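Local coordinates for FBP protein (Leishmania major, PDB 5OFU) that probably hydrolyses fructose 1,6-bisphosphate to fructose 6-phosphate and phosphate, as a magnesium-dependent homotetrameric class 1 fructose-1,6-bisphosphatase, at residues A[76-81]-A[117-122]; A[123-128]-A[247-252]; A[170-175]-A[251-256]; A[186-191]-A[199-204]. One frame throughout, in Å; residues are numbered along the deposited sequence.

Contact 1: A[76-81]-A[117-122]; sequences ISNIAF and FDPLDG. With F6P (6-O-phosphono-beta-D-fructofuranose), chain F.
The DPLDGSS signature of class 1 fructose-1,6-bisphosphatases, which supplies metal- and sugar-binding groups, starts at a chain corner where Pro119 and Leu120 rest on Ser77 and Asn78 of helix 73-87. One helical turn further on, Phe81 and Phe117 form an offset stack: their centroids are 4.7 Å apart, the planes are inclined by only 22°, and Phe81 CD1 lies over one face of the Phe117 ring, 3.7 Å from Phe117 CD2. Phe117 CG lies between its own backbone N and carbonyl carbon (chi1 62°), which turns the ring back to the helix. Asn78, with CG anti to N (chi1 -164°), carries OD1 to 3.5 Å from Pro119 CG and 3.6 Å from Phe117 CE2. Those are van der Waals approaches; the amide is bonded to Ser96 through OD1 and to Glu99 through ND2. Ser77 OG, bonded to Leu73 O, comes 3.9 Å from Leu120 CD2. On the ligand side, Asp121 OD1 accepts a hydrogen bond of 2.7 Å from O3 of fructose 6-phosphate, while Asp118 and Asp121 are manganese ligands. The residues that touch are all buried: apolar packing backs the corner, while the acidic side chains beyond it serve the sugar and the known manganese sites.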
# COMPACT_ATOMS: atom_id res chain seq x y z
N ILE A 76 -14.39 -14.53 -6.81
CA ILE A 76 -14.14 -13.52 -5.76
C ILE A 76 -14.74 -12.17 -6.15
O ILE A 76 -15.40 -11.53 -5.33
CB ILE A 76 -12.62 -13.34 -5.49
CG1 ILE A 76 -12.00 -14.61 -4.88
CG2 ILE A 76 -12.35 -12.14 -4.60
CD1 ILE A 76 -12.44 -14.93 -3.46
N SER A 77 -14.54 -11.76 -7.40
CA SER A 77 -15.09 -10.50 -7.90
C SER A 77 -16.61 -10.49 -7.82
O SER A 77 -17.21 -9.48 -7.44
CB SER A 77 -14.65 -10.25 -9.34
OG SER A 77 -13.25 -10.14 -9.42
N ASN A 78 -17.22 -11.60 -8.21
CA ASN A 78 -18.67 -11.74 -8.21
C ASN A 78 -19.22 -11.70 -6.78
O ASN A 78 -20.20 -11.04 -6.52
CB ASN A 78 -19.08 -13.02 -8.95
CG ASN A 78 -20.53 -13.03 -9.34
OD1 ASN A 78 -21.02 -12.12 -10.01
ND2 ASN A 78 -21.25 -14.06 -8.92
N ILE A 79 -18.57 -12.41 -5.86
CA ILE A 79 -18.95 -12.41 -4.44
C ILE A 79 -18.90 -11.01 -3.84
O ILE A 79 -19.80 -10.61 -3.11
CB ILE A 79 -18.06 -13.38 -3.60
CG1 ILE A 79 -18.41 -14.84 -3.91
CG2 ILE A 79 -18.21 -13.15 -2.10
CD1 ILE A 79 -17.32 -15.83 -3.56
N ALA A 80 -17.83 -10.27 -4.15
CA ALA A 80 -17.62 -8.92 -3.64
C ALA A 80 -18.70 -7.96 -4.13
O ALA A 80 -19.31 -7.26 -3.33
CB ALA A 80 -16.26 -8.40 -4.05
N PHE A 81 -18.92 -7.95 -5.44
CA PHE A 81 -19.88 -7.05 -6.06
C PHE A 81 -21.28 -7.27 -5.52
O PHE A 81 -21.96 -6.31 -5.17
CB PHE A 81 -19.87 -7.20 -7.59
CG PHE A 81 -19.90 -5.89 -8.30
CD1 PHE A 81 -21.11 -5.28 -8.61
CD2 PHE A 81 -18.73 -5.25 -8.65
CE1 PHE A 81 -21.13 -4.06 -9.27
CE2 PHE A 81 -18.74 -4.03 -9.30
CZ PHE A 81 -19.94 -3.44 -9.62
N PHE A 117 -24.48 -6.34 -14.08
CA PHE A 117 -23.05 -6.16 -14.10
C PHE A 117 -22.29 -7.38 -14.59
O PHE A 117 -22.76 -8.51 -14.49
CB PHE A 117 -22.55 -5.77 -12.69
CG PHE A 117 -22.80 -6.81 -11.65
CD1 PHE A 117 -24.04 -6.91 -11.03
CD2 PHE A 117 -21.81 -7.70 -11.28
CE1 PHE A 117 -24.28 -7.88 -10.07
CE2 PHE A 117 -22.04 -8.66 -10.30
CZ PHE A 117 -23.27 -8.75 -9.70
N ASP A 118 -21.11 -7.11 -15.13
CA ASP A 118 -20.10 -8.12 -15.38
C ASP A 118 -18.95 -7.77 -14.43
O ASP A 118 -18.30 -6.75 -14.63
CB ASP A 118 -19.65 -8.07 -16.84
CG ASP A 118 -18.64 -9.15 -17.19
OD1 ASP A 118 -18.21 -9.88 -16.27
OD2 ASP A 118 -18.27 -9.26 -18.40
N PRO A 119 -18.73 -8.58 -13.38
CA PRO A 119 -17.77 -8.20 -12.34
C PRO A 119 -16.30 -8.33 -12.74
O PRO A 119 -15.46 -7.65 -12.15
CB PRO A 119 -18.09 -9.17 -11.20
CG PRO A 119 -18.63 -10.37 -11.88
CD PRO A 119 -19.39 -9.87 -13.08
N LEU A 120 -16.00 -9.21 -13.70
CA LEU A 120 -14.64 -9.39 -14.20
C LEU A 120 -14.67 -9.68 -15.70
O LEU A 120 -14.63 -10.82 -16.15
CB LEU A 120 -13.91 -10.48 -13.41
CG LEU A 120 -12.39 -10.53 -13.59
CD1 LEU A 120 -11.72 -9.21 -13.22
CD2 LEU A 120 -11.80 -11.65 -12.74
N ASP A 121 -14.75 -8.60 -16.45
CA ASP A 121 -14.68 -8.60 -17.90
C ASP A 121 -13.26 -8.84 -18.38
O ASP A 121 -12.30 -8.34 -17.79
CB ASP A 121 -15.20 -7.25 -18.41
CG ASP A 121 -15.03 -7.08 -19.90
OD1 ASP A 121 -15.88 -7.61 -20.67
OD2 ASP A 121 -14.06 -6.40 -20.31
N GLY A 122 -13.13 -9.58 -19.48
CA GLY A 122 -11.84 -9.93 -20.07
C GLY A 122 -11.21 -11.11 -19.37
O GLY A 122 -10.01 -11.13 -19.13
O1 F6P F . -16.98 -12.08 -22.95
C1 F6P F . -16.72 -10.67 -23.07
C2 F6P F . -15.26 -10.46 -23.45
O2 F6P F . -14.44 -10.97 -22.39
C3 F6P F . -14.93 -9.00 -23.73
O3 F6P F . -14.23 -8.38 -22.65
C4 F6P F . -14.06 -9.01 -24.98
O4 F6P F . -14.31 -7.91 -25.85
C5 F6P F . -14.42 -10.32 -25.65
O5 F6P F . -14.99 -11.18 -24.66
C6 F6P F . -13.21 -10.99 -26.27
O6 F6P F . -13.72 -11.99 -27.14
P F6P F . -12.78 -12.76 -28.19
O1P F6P F . -11.97 -13.71 -27.35
O2P F6P F . -11.99 -11.65 -28.86
O3P F6P F . -13.80 -13.46 -29.04

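Contact 2: A[123-128]-A[247-252]; sequences SSNIDA and RYIGSM. With F6P (6-O-phosphono-beta-D-fructofuranose), chain F; F6P (6-O-phosphono-beta-D-fructofuranose), chain I.
Matching first torsions at Asn125 (chi1 -78°) and Ser251 (chi1 -52°) place CG of the one and OG of the other opposite their carbonyl carbons, and the two groups meet. Asn125 ND2 uses its hydrogens on two acceptors lying near its amide plane: Ser251 OG at 2.8 Å and Ile249 O at 3.0 Å. The second bond reaches the carbonyl from above its plane, 53° out of it, rather than along a lone pair. A water donates to Asn125 OD1 at 2.9 Å and to Ile249 O at 2.7 Å, so the amide is held at both ends and its rotation is fixed. Ser251 OG is also hydrogen-bonded to Ser131 O. The contact ties the 3-10 turn at the end of the DPLDGSS signature, through Asn125 just beyond it, to the C-terminal-domain loop that leads into helix 252-262. Gly250, at positive phi, comes close beside the amide nitrogen, its C 3.5 Å from Asn125 ND2. Along the same loop, Tyr248 OH donates to phosphate O2P of the chain F sugar at 2.6 Å, and the phosphate lies at the ring's edge. Arg247 NH2 instead reaches O2P of the chain I sugar at 2.6 Å, in the active site of the second subunit.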
# COMPACT_ATOMS: atom_id res chain seq x y z
N SER A 123 -12.03 -12.12 -19.06
CA SER A 123 -11.60 -13.27 -18.26
C SER A 123 -10.48 -14.10 -18.89
O SER A 123 -9.74 -14.76 -18.18
CB SER A 123 -12.79 -14.19 -17.94
OG SER A 123 -13.29 -14.81 -19.11
N SER A 124 -10.37 -14.06 -20.22
CA SER A 124 -9.27 -14.71 -20.92
C SER A 124 -7.91 -14.01 -20.72
O SER A 124 -6.86 -14.61 -21.01
CB SER A 124 -9.56 -14.84 -22.42
OG SER A 124 -9.20 -13.66 -23.13
N ASN A 125 -7.93 -12.75 -20.24
CA ASN A 125 -6.71 -11.99 -19.87
C ASN A 125 -6.26 -12.11 -18.39
O ASN A 125 -5.24 -11.52 -18.01
CB ASN A 125 -6.85 -10.51 -20.25
CG ASN A 125 -6.65 -10.25 -21.74
OD1 ASN A 125 -5.93 -10.97 -22.44
ND2 ASN A 125 -7.29 -9.20 -22.23
N ILE A 126 -6.99 -12.89 -17.58
CA ILE A 126 -6.70 -12.99 -16.14
C ILE A 126 -5.34 -13.63 -15.88
O ILE A 126 -4.53 -13.08 -15.13
CB ILE A 126 -7.80 -13.75 -15.37
CG1 ILE A 126 -9.10 -12.96 -15.41
CG2 ILE A 126 -7.39 -13.98 -13.92
CD1 ILE A 126 -10.33 -13.77 -15.02
N ASP A 127 -5.06 -14.76 -16.51
CA ASP A 127 -3.81 -15.49 -16.27
C ASP A 127 -2.55 -14.72 -16.66
O ASP A 127 -1.51 -14.87 -16.02
CB ASP A 127 -3.83 -16.87 -16.95
CG ASP A 127 -4.84 -17.82 -16.31
OD1 ASP A 127 -5.27 -17.58 -15.17
OD2 ASP A 127 -5.17 -18.85 -16.94
N ALA A 128 -2.64 -13.91 -17.70
CA ALA A 128 -1.54 -13.03 -18.11
C ALA A 128 -1.45 -11.74 -17.28
O ALA A 128 -0.48 -11.01 -17.39
CB ALA A 128 -1.68 -12.68 -19.58
N ARG A 247 -5.38 -2.19 -32.50
CA ARG A 247 -5.21 -2.53 -31.10
C ARG A 247 -6.35 -3.42 -30.65
O ARG A 247 -7.51 -3.08 -30.85
CB ARG A 247 -5.21 -1.26 -30.23
CG ARG A 247 -4.00 -0.35 -30.42
CD ARG A 247 -2.74 -1.03 -29.91
NE ARG A 247 -1.55 -0.18 -29.94
CZ ARG A 247 -0.72 -0.02 -30.98
NH1 ARG A 247 -0.94 -0.61 -32.16
NH2 ARG A 247 0.34 0.78 -30.84
N TYR A 248 -6.03 -4.54 -30.01
CA TYR A 248 -7.05 -5.39 -29.41
C TYR A 248 -6.48 -6.14 -28.21
O TYR A 248 -5.80 -7.15 -28.35
CB TYR A 248 -7.63 -6.33 -30.44
CG TYR A 248 -8.89 -7.06 -30.03
CD1 TYR A 248 -10.13 -6.40 -30.01
CD2 TYR A 248 -8.86 -8.41 -29.71
CE1 TYR A 248 -11.29 -7.08 -29.68
CE2 TYR A 248 -10.03 -9.09 -29.36
CZ TYR A 248 -11.23 -8.43 -29.36
OH TYR A 248 -12.37 -9.12 -29.04
N ILE A 249 -6.74 -5.58 -27.03
CA ILE A 249 -6.32 -6.13 -25.76
C ILE A 249 -7.01 -7.46 -25.48
O ILE A 249 -6.41 -8.35 -24.92
CB ILE A 249 -6.58 -5.11 -24.62
CG1 ILE A 249 -5.73 -3.84 -24.80
CG2 ILE A 249 -6.32 -5.72 -23.24
CD1 ILE A 249 -6.19 -2.65 -23.96
N GLY A 250 -8.28 -7.58 -25.86
CA GLY A 250 -9.09 -8.77 -25.54
C GLY A 250 -10.01 -8.61 -24.32
O GLY A 250 -10.67 -9.57 -23.91
N SER A 251 -9.99 -7.43 -23.70
CA SER A 251 -10.93 -7.06 -22.66
C SER A 251 -11.67 -5.84 -23.15
O SER A 251 -11.05 -4.82 -23.44
CB SER A 251 -10.21 -6.74 -21.35
OG SER A 251 -9.33 -7.81 -21.00
N MET A 252 -12.99 -5.97 -23.26
CA MET A 252 -13.84 -4.89 -23.74
C MET A 252 -13.62 -3.59 -22.95
O MET A 252 -13.57 -2.51 -23.54
CB MET A 252 -15.31 -5.30 -23.66
CG MET A 252 -16.24 -4.30 -24.32
SD MET A 252 -17.94 -4.43 -23.75
CE MET A 252 -18.75 -3.32 -24.92
O1 F6P F . -16.98 -12.08 -22.95
C1 F6P F . -16.72 -10.67 -23.07
C2 F6P F . -15.26 -10.46 -23.45
O2 F6P F . -14.44 -10.97 -22.39
C3 F6P F . -14.93 -9.00 -23.73
O3 F6P F . -14.23 -8.38 -22.65
C4 F6P F . -14.06 -9.01 -24.98
O4 F6P F . -14.31 -7.91 -25.85
C5 F6P F . -14.42 -10.32 -25.65
O5 F6P F . -14.99 -11.18 -24.66
C6 F6P F . -13.21 -10.99 -26.27
O6 F6P F . -13.72 -11.99 -27.14
P F6P F . -12.78 -12.76 -28.19
O1P F6P F . -11.97 -13.71 -27.35
O2P F6P F . -11.99 -11.65 -28.86
O3P F6P F . -13.80 -13.46 -29.04
O1 F6P I . 8.53 0.85 -29.74
C1 F6P I . 8.31 -0.43 -29.12
C2 F6P I . 6.81 -0.68 -28.95
O2 F6P I . 6.28 0.26 -28.01
C3 F6P I . 6.50 -2.12 -28.52
O3 F6P I . 6.22 -2.20 -27.12
C4 F6P I . 5.30 -2.54 -29.33
O4 F6P I . 5.31 -3.93 -29.68
C5 F6P I . 5.37 -1.66 -30.56
O5 F6P I . 6.15 -0.51 -30.21
C6 F6P I . 4.01 -1.18 -31.03
O6 F6P I . 4.22 -0.63 -32.34
P F6P I . 3.02 -0.24 -33.33
O1P F6P I . 3.79 0.28 -34.52
O2P F6P I . 2.25 0.85 -32.64
O3P F6P I . 2.24 -1.53 -33.49
O HOH W 1 -4.19 -9.83 -24.53

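Contact 3: A[170-175]-A[251-256]; sequences YAVYGS and SMVGDI. With F6P (6-O-phosphono-beta-D-fructofuranose), chain F.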
# COMPACT_ATOMS: atom_id res chain seq x y z
N TYR A 170 -17.76 1.78 -15.66
CA TYR A 170 -16.83 0.66 -15.62
C TYR A 170 -15.65 1.00 -14.73
O TYR A 170 -15.40 2.17 -14.42
CB TYR A 170 -16.36 0.26 -17.03
CG TYR A 170 -15.59 1.31 -17.80
CD1 TYR A 170 -14.24 1.54 -17.53
CD2 TYR A 170 -16.19 2.06 -18.80
CE1 TYR A 170 -13.52 2.51 -18.23
CE2 TYR A 170 -15.49 3.03 -19.49
CZ TYR A 170 -14.15 3.23 -19.21
OH TYR A 170 -13.43 4.18 -19.89
N ALA A 171 -14.94 -0.05 -14.33
CA ALA A 171 -13.63 0.06 -13.70
C ALA A 171 -12.64 -0.70 -14.57
O ALA A 171 -12.89 -1.84 -14.94
CB ALA A 171 -13.66 -0.52 -12.30
N VAL A 172 -11.55 -0.04 -14.96
CA VAL A 172 -10.45 -0.69 -15.70
C VAL A 172 -9.32 -0.95 -14.71
O VAL A 172 -8.82 -0.04 -14.04
CB VAL A 172 -10.01 0.12 -16.94
CG1 VAL A 172 -9.69 1.56 -16.62
CG2 VAL A 172 -8.83 -0.50 -17.66
N TYR A 173 -8.99 -2.23 -14.56
CA TYR A 173 -7.86 -2.66 -13.73
C TYR A 173 -6.68 -2.86 -14.69
O TYR A 173 -6.47 -3.95 -15.21
CB TYR A 173 -8.20 -3.95 -12.98
CG TYR A 173 -9.52 -3.90 -12.25
CD1 TYR A 173 -9.70 -3.09 -11.13
CD2 TYR A 173 -10.59 -4.67 -12.68
CE1 TYR A 173 -10.92 -3.05 -10.46
CE2 TYR A 173 -11.82 -4.63 -12.02
CZ TYR A 173 -11.98 -3.82 -10.91
OH TYR A 173 -13.19 -3.80 -10.26
N GLY A 174 -5.94 -1.78 -14.93
CA GLY A 174 -4.76 -1.79 -15.79
C GLY A 174 -3.47 -1.47 -15.04
O GLY A 174 -3.32 -1.82 -13.86
N SER A 175 -2.54 -0.79 -15.72
CA SER A 175 -1.33 -0.31 -15.09
C SER A 175 -1.64 0.70 -13.98
O SER A 175 -0.87 0.82 -13.02
CB SER A 175 -0.39 0.31 -16.14
OG SER A 175 -0.91 1.52 -16.67
N SER A 251 -9.99 -7.43 -23.70
CA SER A 251 -10.93 -7.06 -22.66
C SER A 251 -11.67 -5.84 -23.15
O SER A 251 -11.05 -4.82 -23.44
CB SER A 251 -10.21 -6.74 -21.35
OG SER A 251 -9.33 -7.81 -21.00
N MET A 252 -12.99 -5.97 -23.26
CA MET A 252 -13.84 -4.89 -23.74
C MET A 252 -13.62 -3.59 -22.95
O MET A 252 -13.57 -2.51 -23.54
CB MET A 252 -15.31 -5.30 -23.66
CG MET A 252 -16.24 -4.30 -24.32
SD MET A 252 -17.94 -4.43 -23.75
CE MET A 252 -18.75 -3.32 -24.92
N VAL A 253 -13.47 -3.70 -21.63
CA VAL A 253 -13.27 -2.53 -20.78
C VAL A 253 -11.95 -1.85 -21.09
O VAL A 253 -11.90 -0.63 -21.19
CB VAL A 253 -13.38 -2.87 -19.28
CG1 VAL A 253 -13.10 -1.65 -18.42
CG2 VAL A 253 -14.78 -3.37 -18.96
N GLY A 254 -10.89 -2.64 -21.28
CA GLY A 254 -9.60 -2.09 -21.70
C GLY A 254 -9.66 -1.40 -23.06
O GLY A 254 -9.20 -0.28 -23.20
N ASP A 255 -10.22 -2.08 -24.05
CA ASP A 255 -10.28 -1.54 -25.41
C ASP A 255 -11.16 -0.29 -25.50
O ASP A 255 -10.78 0.70 -26.14
CB ASP A 255 -10.77 -2.62 -26.40
CG ASP A 255 -9.75 -3.74 -26.61
OD1 ASP A 255 -8.57 -3.43 -26.90
OD2 ASP A 255 -10.13 -4.95 -26.51
N ILE A 256 -12.33 -0.32 -24.85
CA ILE A 256 -13.24 0.85 -24.80
C ILE A 256 -12.61 2.04 -24.09
O ILE A 256 -12.75 3.18 -24.54
CB ILE A 256 -14.61 0.48 -24.16
CG1 ILE A 256 -15.41 -0.45 -25.10
CG2 ILE A 256 -15.45 1.73 -23.83
CD1 ILE A 256 -16.04 0.23 -26.29
O1 F6P F . -16.98 -12.08 -22.95
C1 F6P F . -16.72 -10.67 -23.07
C2 F6P F . -15.26 -10.46 -23.45
O2 F6P F . -14.44 -10.97 -22.39
C3 F6P F . -14.93 -9.00 -23.73
O3 F6P F . -14.23 -8.38 -22.65
C4 F6P F . -14.06 -9.01 -24.98
O4 F6P F . -14.31 -7.91 -25.85
C5 F6P F . -14.42 -10.32 -25.65
O5 F6P F . -14.99 -11.18 -24.66
C6 F6P F . -13.21 -10.99 -26.27
O6 F6P F . -13.72 -11.99 -27.14
P F6P F . -12.78 -12.76 -28.19
O1P F6P F . -11.97 -13.71 -27.35
O2P F6P F . -11.99 -11.65 -28.86
O3P F6P F . -13.80 -13.46 -29.04
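Apolar contact comes first, and nearly all of it runs through one methyl group: Val253 CG1 touches Tyr170 CD1 at 3.5 Å and Val172 CB at 3.9 Å. With chi1 at 177°, CG1 points opposite the valine's own N and reaches from the first turn of helix 252-262 to strand 165-173. The Tyr170 ring, folded back between its own N and carbonyl carbon, passes alongside the valine in the opposing direction. Val172 CG2 adds a looser approach to Gly254 CA at 4.4 Å. The short segments are nearly perpendicular, at 93°, with axes 8.2 Å apart. Met288 of helix 281-294 covers both Tyr170 and Val253.

Polar atoms meet this packing without bonding across it. Ala171 O lies 3.5 Å from Val253 CG1, and Tyr170 OH bonds to His257, the next residue along the helix after Ile256.

Ligand bonding occupies the helix start. Met252 N donates to O3 of fructose 6-phosphate at 2.8 Å, almost straight at 176°. The next amide, Val253 N, is bonded to Asp121 OD2. The positive end of the helix probably adds to the pull of Met252 N on the sugar O3. The buried apolar seam sets the helix on the N-terminal-domain sheet, which probably helps to place these donors.

Contact 4: A[186-191]-A[199-204]; sequences GVDGFT and FILTHP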
# COMPACT_ATOMS: atom_id res chain seq x y z
N GLY A 186 -22.94 13.70 -18.90
CA GLY A 186 -21.55 13.57 -19.29
C GLY A 186 -20.85 12.42 -18.59
O GLY A 186 -21.46 11.70 -17.80
N VAL A 187 -19.56 12.27 -18.88
CA VAL A 187 -18.75 11.17 -18.37
C VAL A 187 -17.56 11.75 -17.61
O VAL A 187 -16.89 12.66 -18.10
CB VAL A 187 -18.26 10.27 -19.52
CG1 VAL A 187 -17.51 9.05 -18.98
CG2 VAL A 187 -19.44 9.80 -20.35
N ASP A 188 -17.33 11.22 -16.42
CA ASP A 188 -16.18 11.62 -15.62
C ASP A 188 -15.39 10.39 -15.24
O ASP A 188 -15.97 9.37 -14.86
CB ASP A 188 -16.65 12.36 -14.36
CG ASP A 188 -17.21 13.75 -14.68
OD1 ASP A 188 -16.47 14.59 -15.21
OD2 ASP A 188 -18.40 14.00 -14.41
N GLY A 189 -14.07 10.51 -15.34
CA GLY A 189 -13.13 9.43 -15.03
C GLY A 189 -12.24 9.74 -13.84
O GLY A 189 -11.73 10.86 -13.69
N PHE A 190 -12.06 8.73 -12.99
CA PHE A 190 -11.34 8.87 -11.73
C PHE A 190 -10.22 7.84 -11.66
O PHE A 190 -10.42 6.71 -12.08
CB PHE A 190 -12.30 8.64 -10.56
CG PHE A 190 -13.40 9.67 -10.46
CD1 PHE A 190 -14.51 9.60 -11.29
CD2 PHE A 190 -13.32 10.70 -9.53
CE1 PHE A 190 -15.53 10.54 -11.19
CE2 PHE A 190 -14.33 11.66 -9.44
CZ PHE A 190 -15.44 11.58 -10.27
N THR A 191 -9.06 8.24 -11.16
CA THR A 191 -7.91 7.34 -11.00
C THR A 191 -7.68 7.06 -9.52
O THR A 191 -7.63 7.97 -8.71
CB THR A 191 -6.62 7.95 -11.61
OG1 THR A 191 -6.89 8.44 -12.93
CG2 THR A 191 -5.50 6.90 -11.68
N PHE A 199 -10.49 7.55 -5.04
CA PHE A 199 -10.56 7.80 -6.48
C PHE A 199 -10.53 9.30 -6.67
O PHE A 199 -11.32 9.99 -6.06
CB PHE A 199 -11.83 7.20 -7.05
CG PHE A 199 -11.74 5.74 -7.36
CD1 PHE A 199 -11.07 5.30 -8.50
CD2 PHE A 199 -12.33 4.80 -6.53
CE1 PHE A 199 -10.97 3.95 -8.80
CE2 PHE A 199 -12.25 3.45 -6.82
CZ PHE A 199 -11.57 3.03 -7.95
N ILE A 200 -9.60 9.80 -7.48
CA ILE A 200 -9.40 11.24 -7.68
C ILE A 200 -9.84 11.57 -9.10
O ILE A 200 -9.53 10.83 -10.02
CB ILE A 200 -7.91 11.65 -7.46
CG1 ILE A 200 -7.62 11.89 -5.97
CG2 ILE A 200 -7.55 12.95 -8.16
CD1 ILE A 200 -7.93 10.73 -5.07
N LEU A 201 -10.56 12.68 -9.26
CA LEU A 201 -11.05 13.11 -10.56
C LEU A 201 -9.88 13.54 -11.43
O LEU A 201 -9.26 14.56 -11.16
CB LEU A 201 -12.03 14.28 -10.39
CG LEU A 201 -12.65 14.87 -11.67
CD1 LEU A 201 -13.29 13.80 -12.53
CD2 LEU A 201 -13.67 15.93 -11.30
N THR A 202 -9.58 12.75 -12.45
CA THR A 202 -8.48 13.03 -13.38
C THR A 202 -8.92 13.31 -14.81
O THR A 202 -8.16 13.90 -15.56
CB THR A 202 -7.54 11.83 -13.45
OG1 THR A 202 -8.30 10.65 -13.77
CG2 THR A 202 -6.83 11.64 -12.12
N HIS A 203 -10.11 12.84 -15.20
CA HIS A 203 -10.61 13.01 -16.56
C HIS A 203 -12.02 13.55 -16.49
O HIS A 203 -12.98 12.79 -16.61
CB HIS A 203 -10.59 11.67 -17.29
CG HIS A 203 -9.21 11.17 -17.56
ND1 HIS A 203 -8.59 10.23 -16.77
CD2 HIS A 203 -8.32 11.49 -18.53
CE1 HIS A 203 -7.38 9.99 -17.24
NE2 HIS A 203 -7.20 10.74 -18.31
N PRO A 204 -12.16 14.87 -16.26
CA PRO A 204 -13.50 15.45 -16.18
C PRO A 204 -14.13 15.66 -17.56
O PRO A 204 -13.43 16.07 -18.49
CB PRO A 204 -13.26 16.79 -15.48
CG PRO A 204 -11.88 17.17 -15.87
CD PRO A 204 -11.12 15.90 -16.08
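A classic beta bulge interrupts this hairpin: Thr202 and His203 both face Gly189, whose carbonyl oxygen accepts from two successive amides, Thr202 N at 3.1 Å and His203 N at 3.0 Å. The first donor lies in the carbonyl plane and the second is tilted from it. Gly189 N returns a bond to His203 O at 2.8 Å. Past the one-residue shift, regular antiparallel pairing resumes. Phe190 and Leu201 form a non-hydrogen-bonded pair, and Thr191 and Ile200 a hydrogen-bonded one, with Thr191 N to Ile200 O at 2.9 Å and Ile200 N to Thr191 O at 3.0 Å. The short strands run 129° apart in direction, well short of flat antiparallel alignment.

On the face carrying Phe190 and Leu201, Leu201 CD1 sits over the phenyl ring in a CH-pi contact, 4.0 Å from its centroid and 19° off the normal. Leu201 CB also touches Phe190 CE2. Tyr15 meets the Phe190 ring edge-to-face and bonds to Asp188 OD2; the side chain of Asp188 is about 9 Å from bound AMP. Between the strands, Thr202 OG1 lies between its own backbone N and carbonyl carbon (chi1 54°), and there it shares a 2.8 Å hydrogen bond with Thr191 OG1, the two side chains crossing at about a right angle. Met51 of the second subunit packs on Ile200 and Thr202.

The bulge thus adds a donor to one buried carbonyl and turns Thr202 inward to bond across the strands, while the apolar face packs against the N-terminal residues near the AMP site.

Overall arrangement
Contacts 1, 2 and 3 all touch one fructose 6-phosphate, and contact 4 stands apart toward the AMP site. Asp121 joins the first three: its OD2 lies 3.1 Å from Val253 N of contact 3 and 3.2 Å from Met252 N. Separately, Gly122 CA comes 3.4 Å from Ser251 OG. Contacts 2 and 3, with centres about 9 Å apart, share Ser251 and Met252, and Asp255 OD1 reaches Ile249 N at 2.8 Å, a probable hydrogen bond that braces the substrate loop on the helix. Contacts 1, 3 and 4 reach the same N-terminal-domain sheet. Contact 4 touches none of the others; its nearest atoms are about 6 Å from contact 3 and about 13 Å from contact 2. Contacts 2, 3 and 4 all meet the second subunit.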